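Local atomic coordinates of 2-oxoadipate dioxygenase/decarboxylase (Pseudomonas putida, PDB entry 6W1G), a protein that catalyses the iron(II)-dependent conversion of 2-oxoadipate and dioxygen to (R)-2-hydroxyglutarate and carbon dioxide, a step of D-lysine catabolism. Residues D10-Q15 / A177-F182; I165-C168 / G173-A176; H260-R265 / A339-F344. All coordinates share one frame; numbering follows the deposited sequence.

Contacts 1 and 2 adjoin: contact 2 joins helix 159-171 to the loop leading into helix 176-188, and contact 1 sets that helix against helix 9-27. Phe182 of contact 1 packs on Ile165 and Leu174 of contact 2, and Asp178 probably receives a hydrogen bond from Gln167. Contact 3 lies on the opposite side of the chain's centre, its own centre about 38 Å from that of contact 1. Contacts 1 and 3 are buried and apolar, each turning on one isoleucine, but Ile12 joins two helices whereas Ile262 joins a loop before a strand to the turn Phe341-Phe344. Contact 2, only partly buried, adds a water bridge to its apolar packing. All three lie away from the metal site.

Contact 1 of 3, residues D10-Q15 / A177-F182; sequences DSIRAQ and ADAETF
Ile12 lays both arms of its side chain against helix 176-188. The CG1 branch reaches Ala179: Ile12 CD1 lies 3.8 Å from Ala179 CB, and CG1 is nearly as close to the same methyl. The other branch takes a separate partner, with Ile12 CG2 4.0 Å from Phe182 CD2. This methyl approaches the phenylalanine ring obliquely, and the two side chains cross at about a right angle. The division of labour follows from the first torsion of Ile12: CG1 stands opposite the carbonyl carbon (chi1 -53°) and CG2 opposite the backbone N, so that the two branches diverge onto residues three apart, nearly one turn, on the partner helix.

Small Ala179 marks the place of nearest backbone approach, its CA 6.5 Å from that of Ile12, although the axes of the short segments come no closer than 10.2 Å. They run roughly in the same direction, at a crossing angle of -38°. No hydrogen bond joins the segments. At the more exposed margin the ends of Gln15 and Glu180 draw near, with Gln15 OE1 4.2 Å from Glu180 OE1 and their amide and carboxylate planes 45° apart; the carboxylate of Glu180 instead accepts a hydrogen bond from Gln184 through OE2.

On the side of helix 9-27 turned from this interface, Arg13 grips Asp10 OD1 with NH1 and NH2 together, the latter at 2.9 Å from OD1 in a salt bridge. Arg13 also bonds the carbonyls of Met91 and Ser124, tying the helix to neighbouring loops. The apolar contact continues from Phe182 onto Leu87 and Val90 of helix 78-90 and Leu164 and Ile165 of helix 159-171, placing helix 9-27 beside a cluster of three helices.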
loop_
_atom_site.group_PDB
_atom_site.type_symbol
_atom_site.label_atom_id
_atom_site.label_comp_id
_atom_site.label_asym_id
_atom_site.label_seq_id
_atom_site.Cartn_x
_atom_site.Cartn_y
_atom_site.Cartn_z
ATOM N N ASP A 10 -13.828 -8.098 -6.920
ATOM C CA ASP A 10 -12.421 -8.495 -6.832
ATOM C C ASP A 10 -11.817 -8.724 -8.210
ATOM O O ASP A 10 -10.653 -8.391 -8.458
ATOM C CB ASP A 10 -12.293 -9.790 -6.015
ATOM C CG ASP A 10 -12.701 -9.637 -4.563
ATOM O OD1 ASP A 10 -12.546 -8.558 -3.952
ATOM O OD2 ASP A 10 -13.168 -10.645 -4.019
ATOM N N SER A 11 -12.595 -9.274 -9.140
ATOM C CA SER A 11 -12.095 -9.498 -10.495
ATOM C C SER A 11 -11.869 -8.182 -11.214
ATOM O O SER A 11 -10.921 -8.043 -11.987
ATOM C CB SER A 11 -13.023 -10.411 -11.287
ATOM O OG SER A 11 -14.230 -9.785 -11.662
ATOM N N ILE A 12 -12.763 -7.215 -11.026
ATOM C CA ILE A 12 -12.561 -5.894 -11.617
ATOM C C ILE A 12 -11.278 -5.261 -11.066
ATOM O O ILE A 12 -10.491 -4.676 -11.823
ATOM C CB ILE A 12 -13.759 -4.962 -11.367
ATOM C CG1 ILE A 12 -15.069 -5.631 -11.815
ATOM C CG2 ILE A 12 -13.600 -3.668 -12.129
ATOM C CD1 ILE A 12 -16.318 -4.751 -11.603
ATOM N N ARG A 13 -11.050 -5.374 -9.745
ATOM C CA ARG A 13 -9.833 -4.839 -9.150
ATOM C C ARG A 13 -8.594 -5.473 -9.765
ATOM O O ARG A 13 -7.626 -4.780 -10.096
ATOM C CB ARG A 13 -9.862 -5.071 -7.643
ATOM C CG ARG A 13 -8.706 -4.446 -6.926
ATOM C CD ARG A 13 -8.821 -4.484 -5.414
ATOM N NE ARG A 13 -8.857 -5.820 -4.888
ATOM C CZ ARG A 13 -9.919 -6.516 -4.496
ATOM N NH1 ARG A 13 -11.140 -6.033 -4.561
ATOM N NH2 ARG A 13 -9.748 -7.744 -4.038
ATOM N N ALA A 14 -8.595 -6.806 -9.941
ATOM C CA ALA A 14 -7.414 -7.446 -10.538
ATOM C C ALA A 14 -7.179 -6.944 -11.940
ATOM O O ALA A 14 -6.033 -6.688 -12.351
ATOM C CB ALA A 14 -7.595 -8.962 -10.527
ATOM N N GLN A 15 -8.256 -6.803 -12.719
ATOM C CA GLN A 15 -8.134 -6.302 -14.085
ATOM C C GLN A 15 -7.635 -4.862 -14.122
ATOM O O GLN A 15 -6.807 -4.486 -14.977
ATOM C CB GLN A 15 -9.480 -6.417 -14.780
ATOM C CG GLN A 15 -9.835 -7.835 -15.158
ATOM C CD GLN A 15 -11.238 -7.978 -15.664
ATOM O OE1 GLN A 15 -12.027 -7.041 -15.615
ATOM N NE2 GLN A 15 -11.566 -9.165 -16.133
ATOM N N ALA A 177 -18.857 -6.987 -19.802
ATOM C CA ALA A 177 -18.607 -5.942 -20.789
ATOM C C ALA A 177 -18.570 -4.564 -20.149
ATOM O O ALA A 177 -17.703 -3.748 -20.483
ATOM C CB ALA A 177 -19.664 -5.964 -21.880
ATOM N N ASP A 178 -19.512 -4.272 -19.239
ATOM C CA ASP A 178 -19.534 -2.976 -18.579
ATOM C C ASP A 178 -18.351 -2.831 -17.639
ATOM O O ASP A 178 -17.818 -1.728 -17.501
ATOM C CB ASP A 178 -20.855 -2.744 -17.841
ATOM C CG ASP A 178 -22.012 -2.517 -18.787
ATOM O OD1 ASP A 178 -21.781 -2.284 -20.007
ATOM O OD2 ASP A 178 -23.168 -2.614 -18.319
ATOM N N ALA A 179 -17.909 -3.928 -16.993
ATOM C CA ALA A 179 -16.720 -3.852 -16.150
ATOM C C ALA A 179 -15.484 -3.523 -16.970
ATOM O O ALA A 179 -14.610 -2.769 -16.517
ATOM C CB ALA A 179 -16.520 -5.147 -15.378
ATOM N N GLU A 180 -15.345 -4.133 -18.157
ATOM C CA GLU A 180 -14.224 -3.802 -19.034
ATOM C C GLU A 180 -14.254 -2.331 -19.455
ATOM O O GLU A 180 -13.224 -1.643 -19.432
ATOM C CB GLU A 180 -14.151 -4.711 -20.247
ATOM C CG GLU A 180 -12.830 -4.460 -21.018
ATOM C CD GLU A 180 -11.609 -4.298 -20.079
ATOM O OE1 GLU A 180 -11.332 -5.249 -19.319
ATOM O OE2 GLU A 180 -10.954 -3.228 -20.076
ATOM N N THR A 181 -15.440 -1.812 -19.805
ATOM C CA THR A 181 -15.546 -0.403 -20.141
ATOM C C THR A 181 -15.173 0.452 -18.942
ATOM O O THR A 181 -14.456 1.454 -19.068
ATOM C CB THR A 181 -16.954 -0.080 -20.629
ATOM O OG1 THR A 181 -17.264 -0.922 -21.745
ATOM C CG2 THR A 181 -17.094 1.395 -21.012
ATOM N N PHE A 182 -15.666 0.072 -17.770
ATOM C CA PHE A 182 -15.333 0.788 -16.539
ATOM C C PHE A 182 -13.818 0.878 -16.320
ATOM O O PHE A 182 -13.296 1.938 -15.959
ATOM C CB PHE A 182 -16.037 0.141 -15.326
ATOM C CG PHE A 182 -15.576 0.697 -14.020
ATOM C CD1 PHE A 182 -16.046 1.903 -13.531
ATOM C CD2 PHE A 182 -14.569 0.042 -13.327
ATOM C CE1 PHE A 182 -15.515 2.385 -12.325
ATOM C CE2 PHE A 182 -14.090 0.522 -12.147
ATOM C CZ PHE A 182 -14.551 1.686 -11.663
#

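Contact 2 of 3, residues I165-C168 / G173-A176; sequences IAQC and GLDA
Leu174 leans its branched end on the last turns of helix 159-171. Its CB rests against Ala179 N of the following helix. CG, set opposite the carbonyl carbon of its own residue (chi1 -61°), then meets Cys168: Leu174 CG lies 4.0 Å from Cys168 CB. The CD2 branch goes further, touching Cys168 CB and coming within 3.9 Å of Gln167 NE2. The CD1 branch turns to the neighbouring helix, where it packs against CB of Phe182. Cut back to an alanine, Leu174 would lose both methyl branches, which is likely to open a gap between Cys168 CB and Phe182.

Cys168 also meets the loop through its sulfur, since SG lies 3.8 Å from Gly173 CA. The backbones are near here too, with Cys168 O 3.2 Å from Gly173 N. At Gly173 the phi and psi angles (157°, -173°) would press a CB against the preceding carbonyl oxygen, so the backbone shape here favours a residue with no side chain.

The extended side chain of Gln167 supplies the polar link. Its NE2 donates to a water at 2.9 Å, and that water donates to Gly173 O at 2.8 Å, bridging helix and loop. The same NE2 has a direct partner in Asp178 OD2, while Asp175, the N-cap of the following helix, accepts from Asp178 N through OD1.

Together these contacts close the tight connection between helices 159-171 and 176-188. Val90 of helix 78-90 packs on both Cys168 and Leu174, and the backbone of Leu174 is hydrogen-bonded to that of Val7, just before helix 9-27.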
loop_
_atom_site.group_PDB
_atom_site.type_symbol
_atom_site.label_atom_id
_atom_site.label_comp_id
_atom_site.label_asym_id
_atom_site.label_seq_id
_atom_site.Cartn_x
_atom_site.Cartn_y
_atom_site.Cartn_z
ATOM N N ILE A 165 -20.141 4.148 -12.573
ATOM C CA ILE A 165 -20.163 4.159 -11.108
ATOM C C ILE A 165 -21.602 4.227 -10.605
ATOM O O ILE A 165 -22.044 3.448 -9.745
ATOM C CB ILE A 165 -19.332 5.317 -10.553
ATOM C CG1 ILE A 165 -17.846 5.123 -10.888
ATOM C CG2 ILE A 165 -19.497 5.436 -9.061
ATOM C CD1 ILE A 165 -17.003 6.347 -10.648
ATOM N N ALA A 166 -22.388 5.146 -11.179
ATOM C CA ALA A 166 -23.787 5.299 -10.766
ATOM C C ALA A 166 -24.584 4.039 -11.078
ATOM O O ALA A 166 -25.436 3.603 -10.279
ATOM C CB ALA A 166 -24.387 6.541 -11.419
ATOM N N GLN A 167 -24.357 3.465 -12.258
ATOM C CA GLN A 167 -25.030 2.240 -12.656
ATOM C C GLN A 167 -24.707 1.098 -11.701
ATOM O O GLN A 167 -25.610 0.347 -11.258
ATOM C CB GLN A 167 -24.628 1.875 -14.067
ATOM C CG GLN A 167 -25.311 0.652 -14.584
ATOM C CD GLN A 167 -24.832 0.273 -15.969
ATOM O OE1 GLN A 167 -24.647 1.138 -16.833
ATOM N NE2 GLN A 167 -24.693 -1.002 -16.211
ATOM N N CYS A 168 -23.428 0.947 -11.354
ATOM C CA CYS A 168 -23.011 -0.105 -10.434
ATOM C C CYS A 168 -23.750 0.031 -9.116
ATOM O O CYS A 168 -24.236 -0.955 -8.550
ATOM C CB CYS A 168 -21.498 -0.040 -10.242
ATOM S SG CYS A 168 -20.844 -1.337 -9.256
ATOM N N GLY A 173 -23.919 -4.018 -9.330
ATOM C CA GLY A 173 -22.722 -4.534 -9.953
ATOM C C GLY A 173 -22.731 -4.228 -11.444
ATOM O O GLY A 173 -23.608 -3.519 -11.941
ATOM N N LEU A 174 -21.734 -4.785 -12.133
ATOM C CA LEU A 174 -21.539 -4.618 -13.555
ATOM C C LEU A 174 -21.284 -5.984 -14.169
ATOM O O LEU A 174 -20.574 -6.805 -13.605
ATOM C CB LEU A 174 -20.343 -3.707 -13.863
ATOM C CG LEU A 174 -20.440 -2.283 -13.328
ATOM C CD1 LEU A 174 -19.108 -1.563 -13.614
ATOM C CD2 LEU A 174 -21.579 -1.555 -13.978
ATOM N N ASP A 175 -21.845 -6.224 -15.353
ATOM C CA ASP A 175 -21.489 -7.413 -16.143
ATOM C C ASP A 175 -20.098 -7.269 -16.744
ATOM O O ASP A 175 -19.462 -6.246 -16.611
ATOM C CB ASP A 175 -22.571 -7.718 -17.162
ATOM C CG ASP A 175 -22.698 -6.686 -18.280
ATOM O OD1 ASP A 175 -21.837 -5.849 -18.558
ATOM O OD2 ASP A 175 -23.721 -6.771 -18.972
ATOM N N ALA A 176 -19.627 -8.331 -17.414
ATOM C CA ALA A 176 -18.243 -8.358 -17.876
ATOM C C ALA A 176 -17.955 -7.228 -18.853
ATOM O O ALA A 176 -16.904 -6.583 -18.762
ATOM C CB ALA A 176 -17.904 -9.707 -18.511
HETATM O O HOH W 1 -25.136 -3.091 -14.223
#

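Contact 3 of 3, residues H260-R265 / A339-F344; sequences HPILLR and ANFAEF
Ile262 and Phe344 meet in a CH-pi contact. The isoleucine's terminal methyl stands over the middle of the ring: Ile262 CD1 is 3.6 Å from the Phe344 centroid and only 7° off the ring normal. It is accordingly at similar distances from all six ring carbons, with Phe344 CE2 nearest to CD1 at 3.7 Å. The two side chains approach from opposite directions. In Ile262 the CG1 branch lies between its own backbone N and carbonyl carbon (chi1 58°), a cramped setting from which the extended chi2 carries CD1 out to the aromatic face. Phe344 turns CG opposite its backbone N (chi1 -158°), which carries the ring on toward the isoleucine.

Two looser apolar contacts accompany it. Ile262 CD1 is 4.4 Å from Phe341 CE2, approaching the second ring obliquely, while Ile262 CG2 is 4.2 Å from Phe344 CE1. CD1 is thus shared between two aromatic residues three positions apart.

Within the segments, a backbone hydrogen bond shapes the aromatic side. Phe341 to Phe344 form a type I beta turn, in which Phe344 N donates to Phe341 O at 3.0 Å; by folding the chain between them, the turn brings both rings to the same isoleucine. No hydrogen bond crosses between the segments. Just outside them, Arg258 donates to the carbonyls of both His260 and Phe344, so that it links the two segments, and Asp346 accepts from His260 N.

The contact joins the loop entering strand 264-275 to the turn Phe341-Phe344 at helix 330-341. Met351 of helix 348-353 packs on Ile262, whereas Leu309 and Tyr310 of helix 304-321 meet Phe344 and Phe341 respectively; beyond Ile262, Leu263 bonds through its backbone to Gly299 and Ala300, just past strand 288-298.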
loop_
_atom_site.group_PDB
_atom_site.type_symbol
_atom_site.label_atom_id
_atom_site.label_comp_id
_atom_site.label_asym_id
_atom_site.label_seq_id
_atom_site.Cartn_x
_atom_site.Cartn_y
_atom_site.Cartn_z
ATOM N N HIS A 260 11.922 -12.438 10.360
ATOM C CA HIS A 260 10.460 -12.384 10.322
ATOM C C HIS A 260 10.092 -10.919 10.203
ATOM O O HIS A 260 9.901 -10.222 11.218
ATOM C CB HIS A 260 9.876 -13.080 11.545
ATOM C CG HIS A 260 10.198 -14.521 11.515
ATOM N ND1 HIS A 260 9.634 -15.384 10.592
ATOM C CD2 HIS A 260 11.093 -15.249 12.216
ATOM C CE1 HIS A 260 10.155 -16.584 10.750
ATOM N NE2 HIS A 260 11.020 -16.530 11.739
ATOM N N PRO A 261 10.027 -10.415 8.969
ATOM C CA PRO A 261 9.776 -8.990 8.745
ATOM C C PRO A 261 8.481 -8.529 9.374
ATOM O O PRO A 261 7.510 -9.286 9.503
ATOM C CB PRO A 261 9.774 -8.880 7.212
ATOM C CG PRO A 261 10.780 -9.996 6.829
ATOM C CD PRO A 261 10.322 -11.129 7.721
ATOM N N ILE A 262 8.444 -7.236 9.686
ATOM C CA ILE A 262 7.294 -6.564 10.258
ATOM C C ILE A 262 6.967 -5.324 9.427
ATOM O O ILE A 262 7.853 -4.676 8.860
ATOM C CB ILE A 262 7.501 -6.206 11.754
ATOM C CG1 ILE A 262 8.730 -5.309 11.944
ATOM C CG2 ILE A 262 7.597 -7.489 12.570
ATOM C CD1 ILE A 262 8.989 -4.975 13.410
ATOM N N LEU A 263 5.673 -4.983 9.383
ATOM C CA LEU A 263 5.205 -3.840 8.594
ATOM C C LEU A 263 5.694 -3.973 7.164
ATOM O O LEU A 263 5.385 -4.968 6.498
ATOM C CB LEU A 263 5.536 -2.504 9.250
ATOM C CG LEU A 263 4.919 -2.332 10.640
ATOM C CD1 LEU A 263 5.220 -0.930 11.183
ATOM C CD2 LEU A 263 3.438 -2.569 10.661
ATOM N N LEU A 264 6.424 -2.981 6.622
ATOM C CA LEU A 264 6.993 -3.097 5.296
ATOM C C LEU A 264 8.332 -2.366 5.304
ATOM O O LEU A 264 8.607 -1.561 6.191
ATOM C CB LEU A 264 6.056 -2.604 4.210
ATOM C CG LEU A 264 5.725 -1.125 4.188
ATOM C CD1 LEU A 264 6.812 -0.276 3.550
ATOM C CD2 LEU A 264 4.431 -0.904 3.424
ATOM N N ARG A 265 9.129 -2.627 4.272
ATOM C CA ARG A 265 10.337 -1.884 3.978
ATOM C C ARG A 265 10.205 -1.328 2.575
ATOM O O ARG A 265 9.593 -1.962 1.708
ATOM C CB ARG A 265 11.550 -2.773 4.032
ATOM C CG ARG A 265 11.737 -3.469 5.368
ATOM C CD ARG A 265 13.028 -4.290 5.437
ATOM N NE ARG A 265 14.160 -3.394 5.644
ATOM C CZ ARG A 265 15.414 -3.632 5.281
ATOM N NH1 ARG A 265 15.733 -4.750 4.664
ATOM N NH2 ARG A 265 16.357 -2.726 5.556
ATOM N N ALA A 339 20.863 -1.921 15.441
ATOM C CA ALA A 339 21.168 -2.034 16.858
ATOM C C ALA A 339 19.928 -1.815 17.712
ATOM O O ALA A 339 19.669 -2.581 18.643
ATOM C CB ALA A 339 22.283 -1.054 17.207
ATOM N N ASN A 340 19.144 -0.784 17.408
ATOM C CA ASN A 340 17.992 -0.469 18.238
ATOM C C ASN A 340 16.863 -1.485 18.059
ATOM O O ASN A 340 16.121 -1.742 19.008
ATOM C CB ASN A 340 17.511 0.945 17.916
ATOM C CG ASN A 340 18.336 2.022 18.611
ATOM O OD1 ASN A 340 18.061 2.373 19.752
ATOM N ND2 ASN A 340 19.338 2.558 17.919
ATOM N N PHE A 341 16.734 -2.090 16.883
ATOM C CA PHE A 341 15.620 -3.011 16.649
ATOM C C PHE A 341 15.938 -4.421 17.112
ATOM O O PHE A 341 15.086 -5.303 17.004
ATOM C CB PHE A 341 15.180 -3.004 15.179
ATOM C CG PHE A 341 14.027 -2.084 14.921
ATOM C CD1 PHE A 341 14.244 -0.742 14.690
ATOM C CD2 PHE A 341 12.735 -2.551 14.932
ATOM C CE1 PHE A 341 13.198 0.112 14.485
ATOM C CE2 PHE A 341 11.678 -1.713 14.718
ATOM C CZ PHE A 341 11.896 -0.381 14.464
ATOM N N ALA A 342 17.155 -4.648 17.633
ATOM C CA ALA A 342 17.432 -5.922 18.297
ATOM C C ALA A 342 16.418 -6.241 19.391
ATOM O O ALA A 342 16.215 -7.421 19.703
ATOM C CB ALA A 342 18.849 -5.909 18.892
ATOM N N GLU A 343 15.792 -5.229 19.986
ATOM C CA GLU A 343 14.800 -5.405 21.042
ATOM C C GLU A 343 13.437 -5.874 20.541
ATOM O O GLU A 343 12.589 -6.239 21.365
ATOM C CB GLU A 343 14.625 -4.059 21.740
ATOM C CG GLU A 343 13.612 -4.015 22.860
ATOM C CD GLU A 343 13.613 -2.698 23.611
ATOM O OE1 GLU A 343 14.681 -2.050 23.702
ATOM O OE2 GLU A 343 12.529 -2.324 24.106
ATOM N N PHE A 344 13.200 -5.872 19.246
ATOM C CA PHE A 344 11.940 -6.368 18.716
ATOM C C PHE A 344 12.116 -7.854 18.429
ATOM O O PHE A 344 12.903 -8.211 17.545
ATOM C CB PHE A 344 11.552 -5.619 17.445
ATOM C CG PHE A 344 10.070 -5.693 17.148
ATOM C CD1 PHE A 344 9.454 -6.917 16.894
ATOM C CD2 PHE A 344 9.280 -4.558 17.178
ATOM C CE1 PHE A 344 8.089 -6.995 16.676
ATOM C CE2 PHE A 344 7.914 -4.624 16.957
ATOM C CZ PHE A 344 7.313 -5.844 16.689
#